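Local coordinates for probable glutamine-binding lipoprotein GlnH (GLNBP) (Mycobacterium tuberculosis, PDB 6H1U) that probably captures acidic amino acids and their amides outside the cell membrane as a periplasmic-type solute-binding lipoprotein, here holding aspartate between its two lobes, at residues 99-104 with 116-121; 105-110 with 120-125; 126-131 with 169-174; 207-212 with 233-238. All coordinates share one frame; numbering follows the deposited sequence.

Interaction 1: 99-104 with 116-121; sequences RILSAA and DIVVKT. With ASP (aspartic acid), chain B.
Leu101 and Lys120 make most of this contact, one through its backbone carbonyl and the other through the methylene chain of a long side chain. Packing comes first. CD1 of Leu101 meets CG2 of Val118 at 4.1 Å, the two branched side chains passing at a slant. Lys120 sends its CG away from its own backbone N (chi1 -165°) and stays extended as far as CE, which arrives 3.3 Å from Leu101 O. That is a carbon against a carbonyl oxygen, so the end of the lysine lies against the loop at 101-103 without a direct bond to it. The chain bends only at its last torsion, chi4 -42°, and NZ swings off to a salt bridge with Asp58.

The polar part of the contact belongs to the bound aspartate. Thr121 grips it twice: its carbonyl O accepts from the ligand N at 2.7 Å, and its hydroxyl OG1 donates to OD2 of the ligand side chain at 2.9 Å, with chi1 60° setting OG1 between backbone N and carbonyl carbon, where it reaches that oxygen. Thr121 is among the residues known to bind L-glutamate in this protein, and the same residue here holds the amino and side-chain carboxylate groups of aspartate.

The two segments take in the ends of strands 96-100 and 117-118 and the loops that leave them; these strands flank strand 53-57 in the parallel part of the sheet. Helix 106-111 joins them in a beta-alpha-beta crossover and covers Leu101 and Val118 with Ala109 and Leu110, while Ile117 packs on strand 232-240.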
loop_
_atom_site.group_PDB
_atom_site.type_symbol
_atom_site.label_atom_id
_atom_site.label_comp_id
_atom_site.label_asym_id
_atom_site.label_seq_id
_atom_site.Cartn_x
_atom_site.Cartn_y
_atom_site.Cartn_z
ATOM N N ARG A 99 7.532 -5.555 -12.137
ATOM C CA ARG A 99 8.543 -4.512 -12.217
ATOM C C ARG A 99 8.773 -4.002 -10.808
ATOM O O ARG A 99 7.840 -3.521 -10.164
ATOM C CB ARG A 99 8.130 -3.364 -13.134
ATOM C CG ARG A 99 9.289 -2.364 -13.280
ATOM C CD ARG A 99 8.907 -1.115 -14.063
ATOM N NE ARG A 99 8.565 -1.398 -15.449
ATOM C CZ ARG A 99 9.428 -1.409 -16.461
ATOM N NH1 ARG A 99 10.718 -1.168 -16.258
ATOM N NH2 ARG A 99 8.988 -1.662 -17.691
ATOM N N ILE A 100 10.007 -4.119 -10.331
ATOM C CA ILE A 100 10.329 -3.744 -8.957
ATOM C C ILE A 100 10.379 -2.225 -8.847
ATOM O O ILE A 100 11.155 -1.567 -9.553
ATOM C CB ILE A 100 11.658 -4.372 -8.523
ATOM C CG1 ILE A 100 11.615 -5.880 -8.727
ATOM C CG2 ILE A 100 11.949 -4.025 -7.056
ATOM C CD1 ILE A 100 10.432 -6.538 -8.049
ATOM N N LEU A 101 9.563 -1.674 -7.948
ATOM C CA LEU A 101 9.398 -0.234 -7.776
ATOM C C LEU A 101 9.472 0.098 -6.295
ATOM O O LEU A 101 9.015 -0.680 -5.458
ATOM C CB LEU A 101 8.026 0.266 -8.276
ATOM C CG LEU A 101 7.517 -0.018 -9.681
ATOM C CD1 LEU A 101 6.112 0.517 -9.825
ATOM C CD2 LEU A 101 8.436 0.635 -10.701
ATOM N N SER A 102 10.019 1.273 -5.979
ATOM C CA SER A 102 9.889 1.800 -4.627
ATOM C C SER A 102 8.555 2.531 -4.457
ATOM O O SER A 102 7.850 2.831 -5.424
ATOM C CB SER A 102 11.032 2.757 -4.315
ATOM O OG SER A 102 10.907 3.930 -5.105
ATOM N N ALA A 103 8.226 2.849 -3.200
ATOM C CA ALA A 103 7.029 3.650 -2.926
ATOM C C ALA A 103 7.048 4.966 -3.695
ATOM O O ALA A 103 6.011 5.429 -4.195
ATOM C CB ALA A 103 6.914 3.920 -1.422
ATOM N N ALA A 104 8.218 5.576 -3.815
ATOM C CA ALA A 104 8.344 6.864 -4.476
ATOM C C ALA A 104 8.223 6.776 -5.990
ATOM O O ALA A 104 8.157 7.821 -6.644
ATOM C CB ALA A 104 9.683 7.518 -4.100
ATOM N N ASP A 116 1.288 -2.112 -16.181
ATOM C CA ASP A 116 -0.161 -2.042 -16.393
ATOM C C ASP A 116 -0.874 -1.552 -15.135
ATOM O O ASP A 116 -1.784 -0.713 -15.198
ATOM C CB ASP A 116 -0.697 -3.420 -16.779
ATOM C CG ASP A 116 -0.157 -3.914 -18.111
ATOM O OD1 ASP A 116 -0.248 -3.164 -19.116
ATOM O OD2 ASP A 116 0.337 -5.063 -18.169
ATOM N N ILE A 117 -0.489 -2.096 -13.980
ATOM C CA ILE A 117 -1.093 -1.750 -12.701
ATOM C C ILE A 117 -0.001 -1.713 -11.646
ATOM O O ILE A 117 1.015 -2.406 -11.757
ATOM C CB ILE A 117 -2.196 -2.748 -12.270
ATOM C CG1 ILE A 117 -1.612 -4.145 -12.020
ATOM C CG2 ILE A 117 -3.338 -2.796 -13.299
ATOM C CD1 ILE A 117 -2.680 -5.164 -11.613
ATOM N N VAL A 118 -0.232 -0.900 -10.613
ATOM C CA VAL A 118 0.539 -0.947 -9.371
ATOM C C VAL A 118 -0.353 -1.565 -8.299
ATOM O O VAL A 118 -1.462 -1.078 -8.043
ATOM C CB VAL A 118 1.024 0.452 -8.954
ATOM C CG1 VAL A 118 1.604 0.429 -7.519
ATOM C CG2 VAL A 118 2.063 0.964 -9.940
ATOM N N VAL A 119 0.119 -2.642 -7.680
ATOM C CA VAL A 119 -0.542 -3.219 -6.507
ATOM C C VAL A 119 0.523 -3.209 -5.420
ATOM O O VAL A 119 1.294 -4.161 -5.264
ATOM C CB VAL A 119 -1.095 -4.622 -6.751
ATOM C CG1 VAL A 119 -2.061 -4.999 -5.631
ATOM C CG2 VAL A 119 -1.841 -4.678 -8.123
ATOM N N LYS A 120 0.611 -2.082 -4.706
ATOM C CA LYS A 120 1.688 -1.872 -3.732
ATOM C C LYS A 120 1.151 -0.897 -2.680
ATOM O O LYS A 120 1.500 0.284 -2.680
ATOM C CB LYS A 120 2.968 -1.348 -4.385
ATOM C CG LYS A 120 4.180 -1.487 -3.468
ATOM C CD LYS A 120 5.395 -0.763 -4.014
ATOM C CE LYS A 120 6.610 -1.058 -3.160
ATOM N NZ LYS A 120 6.302 -1.038 -1.702
ATOM N N THR A 121 0.291 -1.431 -1.797
ATOM C CA THR A 121 -0.336 -0.735 -0.668
ATOM C C THR A 121 -0.628 0.730 -0.986
ATOM O O THR A 121 -0.298 1.613 -0.197
ATOM C CB THR A 121 0.537 -0.849 0.605
ATOM O OG1 THR A 121 1.842 -0.279 0.391
ATOM C CG2 THR A 121 0.717 -2.306 1.012
HETATM N N ASP B . -0.260 3.258 1.948
HETATM C CA ASP B . 0.685 4.350 2.155
HETATM C C ASP B . 0.945 5.084 0.845
HETATM O O ASP B . 1.879 5.885 0.755
HETATM C CB ASP B . 2.009 3.820 2.750
HETATM C CG ASP B . 2.790 2.962 1.771
HETATM O OD1 ASP B . 3.974 2.674 2.046
HETATM O OD2 ASP B . 2.228 2.555 0.736
HETATM O OXT ASP B . 0.205 4.856 -0.123
#

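Interaction 2: 105-110 with 120-125; sequences ERVTAL and KTMSIT. With ASP (aspartic acid), chain B.
A buried contact between the first turns of helix 106-111 and the irregular loop after strand 117-118, this one is carried by an arginine that bonds to the loop backbone and the ligand alike. Arg106 CG lies beside its own backbone N, and a bend at chi3 (-71°) turns the guanidinium to the loop. Its NH1 donates to Lys120 O at 2.9 Å, nearly in line with the carbonyl and close to the guanidinium plane; a second bond, to Thr121 O, is weak. The same NH1 reaches OD2 of the aspartate at 2.8 Å, while NH2 donates to the ligand O at 3.0 Å and also binds Gly169 O. NE is held by Ala103 O, which fixes the rotation of the group.

Beside these polar bonds Met122 runs extended towards the helix. Its CE lies 3.8 Å from CG2 of Val107 and just as far from CB of Arg106, the methionine crossing the valine roughly at right angles. Further along, Ser123 meets the ligand with its backbone N on OXT (2.9 Å), while the ligand N donates to Ser123 OG. An arginine and a backbone N-H gripping the alpha-carboxylate are typical of the amino-acid site in family 3 solute-binding proteins.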
loop_
_atom_site.group_PDB
_atom_site.type_symbol
_atom_site.label_atom_id
_atom_site.label_comp_id
_atom_site.label_asym_id
_atom_site.label_seq_id
_atom_site.Cartn_x
_atom_site.Cartn_y
_atom_site.Cartn_z
ATOM N N GLU A 105 8.200 5.571 -6.557
ATOM C CA GLU A 105 8.131 5.366 -7.999
ATOM C C GLU A 105 6.772 4.872 -8.479
ATOM O O GLU A 105 6.615 4.594 -9.674
ATOM C CB GLU A 105 9.213 4.367 -8.437
ATOM C CG GLU A 105 10.635 4.897 -8.239
ATOM C CD GLU A 105 11.706 3.819 -8.309
ATOM O OE1 GLU A 105 11.381 2.622 -8.160
ATOM O OE2 GLU A 105 12.891 4.182 -8.493
ATOM N N ARG A 106 5.789 4.740 -7.586
ATOM C CA ARG A 106 4.519 4.142 -7.988
ATOM C C ARG A 106 3.793 5.023 -8.992
ATOM O O ARG A 106 3.242 4.521 -9.981
ATOM C CB ARG A 106 3.639 3.899 -6.759
ATOM C CG ARG A 106 4.166 2.784 -5.863
ATOM C CD ARG A 106 3.330 2.670 -4.593
ATOM N NE ARG A 106 3.555 3.805 -3.694
ATOM C CZ ARG A 106 3.023 3.915 -2.481
ATOM N NH1 ARG A 106 2.200 2.971 -2.027
ATOM N NH2 ARG A 106 3.311 4.968 -1.723
ATOM N N VAL A 107 3.771 6.332 -8.753
ATOM C CA VAL A 107 3.059 7.230 -9.660
ATOM C C VAL A 107 3.801 7.354 -10.986
ATOM O O VAL A 107 3.193 7.298 -12.064
ATOM C CB VAL A 107 2.849 8.602 -8.997
ATOM C CG1 VAL A 107 2.468 9.663 -10.037
ATOM C CG2 VAL A 107 1.770 8.504 -7.916
ATOM N N THR A 108 5.131 7.520 -10.938
ATOM C CA THR A 108 5.861 7.754 -12.185
ATOM C C THR A 108 5.824 6.529 -13.091
ATOM O O THR A 108 5.732 6.665 -14.313
ATOM C CB THR A 108 7.306 8.180 -11.906
ATOM O OG1 THR A 108 7.954 7.195 -11.094
ATOM C CG2 THR A 108 7.324 9.516 -11.187
ATOM N N ALA A 109 5.865 5.324 -12.520
ATOM C CA ALA A 109 5.776 4.119 -13.346
ATOM C C ALA A 109 4.465 4.066 -14.107
ATOM O O ALA A 109 4.417 3.588 -15.245
ATOM C CB ALA A 109 5.921 2.868 -12.479
ATOM N N LEU A 110 3.389 4.539 -13.484
ATOM C CA LEU A 110 2.097 4.588 -14.157
ATOM C C LEU A 110 2.047 5.708 -15.186
ATOM O O LEU A 110 1.547 5.512 -16.302
ATOM C CB LEU A 110 0.994 4.761 -13.117
ATOM C CG LEU A 110 0.781 3.534 -12.230
ATOM C CD1 LEU A 110 -0.095 3.876 -11.032
ATOM C CD2 LEU A 110 0.199 2.394 -13.040
ATOM N N LYS A 120 0.611 -2.082 -4.706
ATOM C CA LYS A 120 1.688 -1.872 -3.732
ATOM C C LYS A 120 1.151 -0.897 -2.680
ATOM O O LYS A 120 1.500 0.284 -2.680
ATOM C CB LYS A 120 2.968 -1.348 -4.385
ATOM C CG LYS A 120 4.180 -1.487 -3.468
ATOM C CD LYS A 120 5.395 -0.763 -4.014
ATOM C CE LYS A 120 6.610 -1.058 -3.160
ATOM N NZ LYS A 120 6.302 -1.038 -1.702
ATOM N N THR A 121 0.291 -1.431 -1.797
ATOM C CA THR A 121 -0.336 -0.735 -0.668
ATOM C C THR A 121 -0.628 0.730 -0.986
ATOM O O THR A 121 -0.298 1.613 -0.197
ATOM C CB THR A 121 0.537 -0.849 0.605
ATOM O OG1 THR A 121 1.842 -0.279 0.391
ATOM C CG2 THR A 121 0.717 -2.306 1.012
ATOM N N MET A 122 -1.262 1.010 -2.124
ATOM C CA MET A 122 -1.261 2.371 -2.653
ATOM C C MET A 122 -2.524 3.108 -2.207
ATOM O O MET A 122 -3.609 2.905 -2.757
ATOM C CB MET A 122 -1.108 2.348 -4.170
ATOM C CG MET A 122 -0.738 3.704 -4.734
ATOM S SD MET A 122 -0.383 3.587 -6.495
ATOM C CE MET A 122 0.096 5.278 -6.846
ATOM N N SER A 123 -2.374 3.992 -1.223
ATOM C CA SER A 123 -3.513 4.762 -0.735
ATOM C C SER A 123 -4.058 5.672 -1.819
ATOM O O SER A 123 -3.298 6.357 -2.510
ATOM C CB SER A 123 -3.109 5.596 0.477
ATOM O OG SER A 123 -2.758 4.737 1.535
ATOM N N ILE A 124 -5.383 5.673 -1.946
ATOM C CA ILE A 124 -6.099 6.526 -2.891
ATOM C C ILE A 124 -6.264 7.901 -2.264
ATOM O O ILE A 124 -6.910 8.040 -1.218
ATOM C CB ILE A 124 -7.470 5.921 -3.236
ATOM C CG1 ILE A 124 -7.324 4.496 -3.776
ATOM C CG2 ILE A 124 -8.219 6.796 -4.236
ATOM C CD1 ILE A 124 -8.611 3.666 -3.560
ATOM N N THR A 125 -5.696 8.923 -2.905
ATOM C CA THR A 125 -5.786 10.287 -2.407
ATOM C C THR A 125 -6.189 11.231 -3.529
ATOM O O THR A 125 -5.996 10.944 -4.713
ATOM C CB THR A 125 -4.467 10.789 -1.814
ATOM O OG1 THR A 125 -3.501 10.915 -2.862
ATOM C CG2 THR A 125 -3.939 9.820 -0.761
HETATM N N ASP B . -0.260 3.258 1.948
HETATM C CA ASP B . 0.685 4.350 2.155
HETATM C C ASP B . 0.945 5.084 0.845
HETATM O O ASP B . 1.879 5.885 0.755
HETATM C CB ASP B . 2.009 3.820 2.750
HETATM C CG ASP B . 2.790 2.962 1.771
HETATM O OD1 ASP B . 3.974 2.674 2.046
HETATM O OD2 ASP B . 2.228 2.555 0.736
HETATM O OXT ASP B . 0.205 4.856 -0.123
#

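Interaction 3: 126-131 with 169-174; sequences CERRKL and GTTSLR. With ASP (aspartic acid), chain B.
Arg128 and Thr171 meet beside the alpha-carboxylate of the bound aspartate, across the interlobe cleft of this periplasmic-type binding fold. Arg128 leaves the short, weakly bonded helix 126-129 with CG beside its own backbone N and then runs straight, chi2 172° and chi3 179°, which carries its guanidinium out to the ligand. There it makes a two-pronged grip: NH1 donates to OXT at 2.8 Å, almost straight, and NH2 to O at 3.1 Å. Thr171 crosses this side chain at about a right angle and lays its CG2 over one guanidinium face, 3.6 Å above the plane and towards the rim. Its hydroxyl points elsewhere, to Gln233. The backbone N of Thr171, at the start of helix 171-176, adds a third bond to the carboxylate, on the same O that Arg128 NH2 reaches, and the helix end would probably favour the negative charge.

Beside this pair, Glu127 and Arg174 approach from opposite directions. Glu127 is kinked at chi2 (95°), and its other oxygen, OE1, is bonded to Gln23. The salt bridge between them is long and purely electrostatic: Glu127 OE2 stands 3.9 Å from Arg174 NE, over a face of the guanidinium, with no N-H aimed at it.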
loop_
_atom_site.group_PDB
_atom_site.type_symbol
_atom_site.label_atom_id
_atom_site.label_comp_id
_atom_site.label_asym_id
_atom_site.label_seq_id
_atom_site.Cartn_x
_atom_site.Cartn_y
_atom_site.Cartn_z
ATOM N N CYS A 126 -6.741 12.378 -3.122
ATOM C CA CYS A 126 -7.063 13.439 -4.072
ATOM C C CYS A 126 -5.836 13.895 -4.840
ATOM O O CYS A 126 -5.907 14.149 -6.051
ATOM C CB CYS A 126 -7.689 14.613 -3.329
ATOM S SG CYS A 126 -9.255 14.139 -2.638
ATOM N N GLU A 127 -4.710 14.041 -4.140
ATOM C CA GLU A 127 -3.484 14.482 -4.786
ATOM C C GLU A 127 -3.038 13.484 -5.846
ATOM O O GLU A 127 -2.649 13.872 -6.957
ATOM C CB GLU A 127 -2.393 14.680 -3.729
ATOM C CG GLU A 127 -2.703 15.790 -2.714
ATOM C CD GLU A 127 -3.364 15.299 -1.411
ATOM O OE1 GLU A 127 -4.054 14.252 -1.405
ATOM O OE2 GLU A 127 -3.194 15.987 -0.377
ATOM N N ARG A 128 -3.092 12.191 -5.524
ATOM C CA ARG A 128 -2.644 11.190 -6.484
ATOM C C ARG A 128 -3.618 11.046 -7.644
ATOM O O ARG A 128 -3.196 10.719 -8.759
ATOM C CB ARG A 128 -2.440 9.853 -5.783
ATOM C CG ARG A 128 -1.194 9.859 -4.914
ATOM C CD ARG A 128 -1.119 8.599 -4.076
ATOM N NE ARG A 128 0.097 8.611 -3.257
ATOM C CZ ARG A 128 0.402 7.671 -2.365
ATOM N NH1 ARG A 128 -0.424 6.644 -2.172
ATOM N NH2 ARG A 128 1.530 7.761 -1.656
ATOM N N ARG A 129 -4.910 11.292 -7.411
ATOM C CA ARG A 129 -5.887 11.181 -8.488
ATOM C C ARG A 129 -5.725 12.263 -9.543
ATOM O O ARG A 129 -6.302 12.137 -10.628
ATOM C CB ARG A 129 -7.310 11.219 -7.930
ATOM C CG ARG A 129 -7.815 9.842 -7.515
ATOM C CD ARG A 129 -9.326 9.789 -7.536
ATOM N NE ARG A 129 -9.843 8.426 -7.446
ATOM C CZ ARG A 129 -9.948 7.595 -8.479
ATOM N NH1 ARG A 129 -9.558 7.982 -9.690
ATOM N NH2 ARG A 129 -10.446 6.377 -8.299
ATOM N N LYS A 130 -4.975 13.329 -9.260
ATOM C CA LYS A 130 -4.669 14.268 -10.328
ATOM C C LYS A 130 -3.674 13.688 -11.321
ATOM O O LYS A 130 -3.550 14.212 -12.435
ATOM C CB LYS A 130 -4.114 15.566 -9.761
ATOM C CG LYS A 130 -4.997 16.197 -8.684
ATOM C CD LYS A 130 -4.467 17.549 -8.177
ATOM C CE LYS A 130 -2.984 17.736 -8.465
ATOM N NZ LYS A 130 -2.179 16.620 -7.839
ATOM N N LEU A 131 -2.976 12.618 -10.946
ATOM C CA LEU A 131 -1.882 12.067 -11.730
ATOM C C LEU A 131 -2.115 10.653 -12.231
ATOM O O LEU A 131 -1.607 10.307 -13.301
ATOM C CB LEU A 131 -0.591 12.080 -10.901
ATOM C CG LEU A 131 -0.226 13.454 -10.320
ATOM C CD1 LEU A 131 1.047 13.334 -9.502
ATOM C CD2 LEU A 131 -0.059 14.499 -11.420
ATOM N N GLY A 169 8.126 9.034 -0.362
ATOM C CA GLY A 169 7.070 8.800 -1.322
ATOM C C GLY A 169 5.804 8.213 -0.744
ATOM O O GLY A 169 5.020 7.623 -1.494
ATOM N N THR A 170 5.571 8.357 0.559
ATOM C CA THR A 170 4.402 7.760 1.194
ATOM C C THR A 170 3.506 8.831 1.805
ATOM O O THR A 170 3.953 9.932 2.139
ATOM C CB THR A 170 4.794 6.749 2.286
ATOM O OG1 THR A 170 5.537 7.417 3.322
ATOM C CG2 THR A 170 5.632 5.614 1.700
ATOM N N THR A 171 2.216 8.494 1.928
ATOM C CA THR A 171 1.276 9.337 2.664
ATOM C C THR A 171 1.682 9.475 4.118
ATOM O O THR A 171 1.293 10.445 4.777
ATOM C CB THR A 171 -0.137 8.751 2.622
ATOM O OG1 THR A 171 -0.112 7.419 3.164
ATOM C CG2 THR A 171 -0.699 8.738 1.190
ATOM N N SER A 172 2.435 8.505 4.626
ATOM C CA SER A 172 2.790 8.485 6.037
ATOM C C SER A 172 3.584 9.724 6.420
ATOM O O SER A 172 3.436 10.238 7.534
ATOM C CB SER A 172 3.591 7.219 6.332
ATOM O OG SER A 172 2.920 6.098 5.772
ATOM N N LEU A 173 4.422 10.220 5.502
ATOM C CA LEU A 173 5.232 11.409 5.766
ATOM C C LEU A 173 4.365 12.634 6.025
ATOM O O LEU A 173 4.607 13.388 6.978
ATOM C CB LEU A 173 6.182 11.672 4.594
ATOM C CG LEU A 173 6.913 13.016 4.686
ATOM C CD1 LEU A 173 7.718 13.092 5.987
ATOM C CD2 LEU A 173 7.801 13.242 3.477
ATOM N N ARG A 174 3.369 12.870 5.164
ATOM C CA ARG A 174 2.484 14.021 5.320
ATOM C C ARG A 174 1.887 14.070 6.718
ATOM O O ARG A 174 1.862 15.122 7.366
ATOM C CB ARG A 174 1.378 13.959 4.259
ATOM C CG ARG A 174 0.534 15.211 4.113
ATOM C CD ARG A 174 -0.102 15.275 2.709
ATOM N NE ARG A 174 -1.130 14.254 2.468
ATOM C CZ ARG A 174 -0.937 13.095 1.830
ATOM N NH1 ARG A 174 -1.958 12.261 1.668
ATOM N NH2 ARG A 174 0.265 12.753 1.360
HETATM N N ASP B . -0.260 3.258 1.948
HETATM C CA ASP B . 0.685 4.350 2.155
HETATM C C ASP B . 0.945 5.084 0.845
HETATM O O ASP B . 1.879 5.885 0.755
HETATM C CB ASP B . 2.009 3.820 2.750
HETATM C CG ASP B . 2.790 2.962 1.771
HETATM O OD1 ASP B . 3.974 2.674 2.046
HETATM O OD2 ASP B . 2.228 2.555 0.736
HETATM O OXT ASP B . 0.205 4.856 -0.123
#

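Interaction 4: 207-212 with 233-238; sequences STDDTI and QPYGVG. With ASP (aspartic acid), chain B.
Tyr235 OH lies between two side chains at the start of helix 210-219, and the contact is tightest there. The phenol OH donates to Asp209 OD2 at 2.6 Å, on the anti lone pair of that oxygen, the one facing away from OD1; the carboxylate oxygen lies near the ring plane, at its edge. In return Thr211 OG1 donates to Tyr235 OH at 2.7 Å. The phenol oxygen thus both gives and receives, which fixes where its hydrogen points. Asp209 OD2 has a further partner, the ligand N, at 2.7 Å, so this one oxygen accepts hydrogen bonds from both the tyrosine hydroxyl and the ligand amino group. Gln233 belongs to the close-fitting part too: it crosses Asp209 at about a right angle and meets it chiefly through CG, 3.2 Å from OD1. Its amide oxygen OE1 binds Ser123 and Thr171.

Torsions bring these groups together. Asp209 holds CG beside its own backbone N (chi1 -52°) and heads for strand 232-240, while the tyrosine comes from the opposite direction with its ring turned 37° from the carboxylate. This is the ammonium pocket of the family 3 solute-binding fold: an acidic residue at the start of a helix takes the amino group of the amino acid, and Asp209 is a known L-glutamate-binding residue of this protein.

Towards Ile212 the fit is looser. Its side chain slants past the tyrosine, with Ile212 CG1 4.0 Å from Tyr235 OH. Ile212 CD1 turns to OD1 of the ligand at 3.6 Å. On the more exposed flank, Asp210 points OD1 at Asn142 N.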
loop_
_atom_site.group_PDB
_atom_site.type_symbol
_atom_site.label_atom_id
_atom_site.label_comp_id
_atom_site.label_asym_id
_atom_site.label_seq_id
_atom_site.Cartn_x
_atom_site.Cartn_y
_atom_site.Cartn_z
ATOM N N SER A 207 6.141 5.086 11.808
ATOM C CA SER A 207 4.702 5.317 11.688
ATOM C C SER A 207 4.260 5.131 10.243
ATOM O O SER A 207 4.723 5.855 9.356
ATOM C CB SER A 207 4.301 6.708 12.192
ATOM O OG SER A 207 2.899 6.876 12.064
ATOM N N THR A 208 3.373 4.160 10.014
ATOM C CA THR A 208 2.738 3.951 8.714
ATOM C C THR A 208 1.511 3.066 8.913
ATOM O O THR A 208 1.067 2.839 10.045
ATOM C CB THR A 208 3.726 3.363 7.691
ATOM O OG1 THR A 208 3.147 3.384 6.372
ATOM C CG2 THR A 208 4.130 1.929 8.028
ATOM N N ASP A 209 0.952 2.593 7.795
ATOM C CA ASP A 209 -0.224 1.724 7.795
ATOM C C ASP A 209 -0.062 0.581 8.788
ATOM O O ASP A 209 0.966 -0.104 8.787
ATOM C CB ASP A 209 -0.429 1.110 6.410
ATOM C CG ASP A 209 -0.454 2.128 5.281
ATOM O OD1 ASP A 209 -0.364 3.349 5.507
ATOM O OD2 ASP A 209 -0.572 1.664 4.131
ATOM N N ASP A 210 -1.111 0.330 9.593
ATOM C CA ASP A 210 -1.028 -0.760 10.566
ATOM C C ASP A 210 -0.834 -2.115 9.889
ATOM O O ASP A 210 -0.235 -3.025 10.478
ATOM C CB ASP A 210 -2.262 -0.771 11.488
ATOM C CG ASP A 210 -3.610 -0.792 10.749
ATOM O OD1 ASP A 210 -3.689 -0.753 9.501
ATOM O OD2 ASP A 210 -4.633 -0.827 11.463
ATOM N N THR A 211 -1.332 -2.265 8.662
ATOM C CA THR A 211 -1.083 -3.459 7.859
ATOM C C THR A 211 0.409 -3.671 7.613
ATOM O O THR A 211 0.937 -4.775 7.810
ATOM C CB THR A 211 -1.813 -3.309 6.523
ATOM O OG1 THR A 211 -1.544 -1.991 6.031
ATOM C CG2 THR A 211 -3.309 -3.472 6.701
ATOM N N ILE A 212 1.096 -2.630 7.129
ATOM C CA ILE A 212 2.538 -2.696 6.905
ATOM C C ILE A 212 3.268 -2.921 8.222
ATOM O O ILE A 212 4.195 -3.739 8.307
ATOM C CB ILE A 212 3.017 -1.407 6.214
ATOM C CG1 ILE A 212 2.358 -1.282 4.827
ATOM C CG2 ILE A 212 4.548 -1.367 6.135
ATOM C CD1 ILE A 212 2.771 -0.030 4.081
ATOM N N GLN A 233 -6.155 4.905 5.226
ATOM C CA GLN A 233 -5.314 4.486 4.100
ATOM C C GLN A 233 -6.089 3.507 3.229
ATOM O O GLN A 233 -5.941 2.286 3.355
ATOM C CB GLN A 233 -4.002 3.860 4.590
ATOM C CG GLN A 233 -3.256 4.707 5.626
ATOM C CD GLN A 233 -2.726 6.019 5.046
ATOM O OE1 GLN A 233 -2.437 6.111 3.856
ATOM N NE2 GLN A 233 -2.582 7.038 5.901
ATOM N N PRO A 234 -6.927 4.012 2.324
ATOM C CA PRO A 234 -7.730 3.112 1.484
ATOM C C PRO A 234 -6.947 2.682 0.255
ATOM O O PRO A 234 -6.669 3.505 -0.624
ATOM C CB PRO A 234 -8.940 3.975 1.119
ATOM C CG PRO A 234 -8.397 5.394 1.092
ATOM C CD PRO A 234 -7.190 5.433 2.040
ATOM N N TYR A 235 -6.577 1.405 0.174
ATOM C CA TYR A 235 -5.732 0.950 -0.926
ATOM C C TYR A 235 -6.515 0.804 -2.218
ATOM O O TYR A 235 -7.607 0.232 -2.241
ATOM C CB TYR A 235 -5.104 -0.409 -0.633
ATOM C CG TYR A 235 -4.128 -0.469 0.502
ATOM C CD1 TYR A 235 -3.730 0.671 1.187
ATOM C CD2 TYR A 235 -3.603 -1.694 0.896
ATOM C CE1 TYR A 235 -2.806 0.585 2.247
ATOM C CE2 TYR A 235 -2.689 -1.783 1.949
ATOM C CZ TYR A 235 -2.312 -0.642 2.617
ATOM O OH TYR A 235 -1.399 -0.753 3.656
ATOM N N GLY A 236 -5.905 1.252 -3.312
ATOM C CA GLY A 236 -6.448 1.008 -4.632
ATOM C C GLY A 236 -5.369 0.467 -5.549
ATOM O O GLY A 236 -4.177 0.648 -5.315
ATOM N N VAL A 237 -5.814 -0.246 -6.580
ATOM C CA VAL A 237 -4.934 -0.615 -7.681
ATOM C C VAL A 237 -4.667 0.631 -8.514
ATOM O O VAL A 237 -5.601 1.258 -9.029
ATOM C CB VAL A 237 -5.559 -1.725 -8.539
ATOM C CG1 VAL A 237 -4.646 -2.052 -9.730
ATOM C CG2 VAL A 237 -5.824 -2.976 -7.694
ATOM N N GLY A 238 -3.396 1.008 -8.635
ATOM C CA GLY A 238 -3.046 2.189 -9.414
ATOM C C GLY A 238 -2.970 1.861 -10.893
ATOM O O GLY A 238 -2.461 0.817 -11.292
HETATM N N ASP B . -0.260 3.258 1.948
HETATM C CA ASP B . 0.685 4.350 2.155
HETATM C C ASP B . 0.945 5.084 0.845
HETATM O O ASP B . 1.879 5.885 0.755
HETATM C CB ASP B . 2.009 3.820 2.750
HETATM C CG ASP B . 2.790 2.962 1.771
HETATM O OD1 ASP B . 3.974 2.674 2.046
HETATM O OD2 ASP B . 2.228 2.555 0.736
HETATM O OXT ASP B . 0.205 4.856 -0.123
#

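Read from the N terminus, interaction 1 closes the loop from strand 96-100 through helix 106-111 to strand 117-118. Interaction 2 closes a shorter one from that helix to the following loop, and the two overlap, sharing Lys120 and Thr121. Interaction 3 then spans a longer excursion, 126-131 to 169-174, through strands 139-148 and 163-167, and joins the two sides of the ligand cleft. Interaction 4 comes last in series, bringing the start of helix 210-219 against strand 232-240, which pairs with 117-118 and so returns to interaction 1. A probable backbone bond from Ile124 N to Pro234 O joins interactions 2 and 4. All four contacts meet at the bound aspartate.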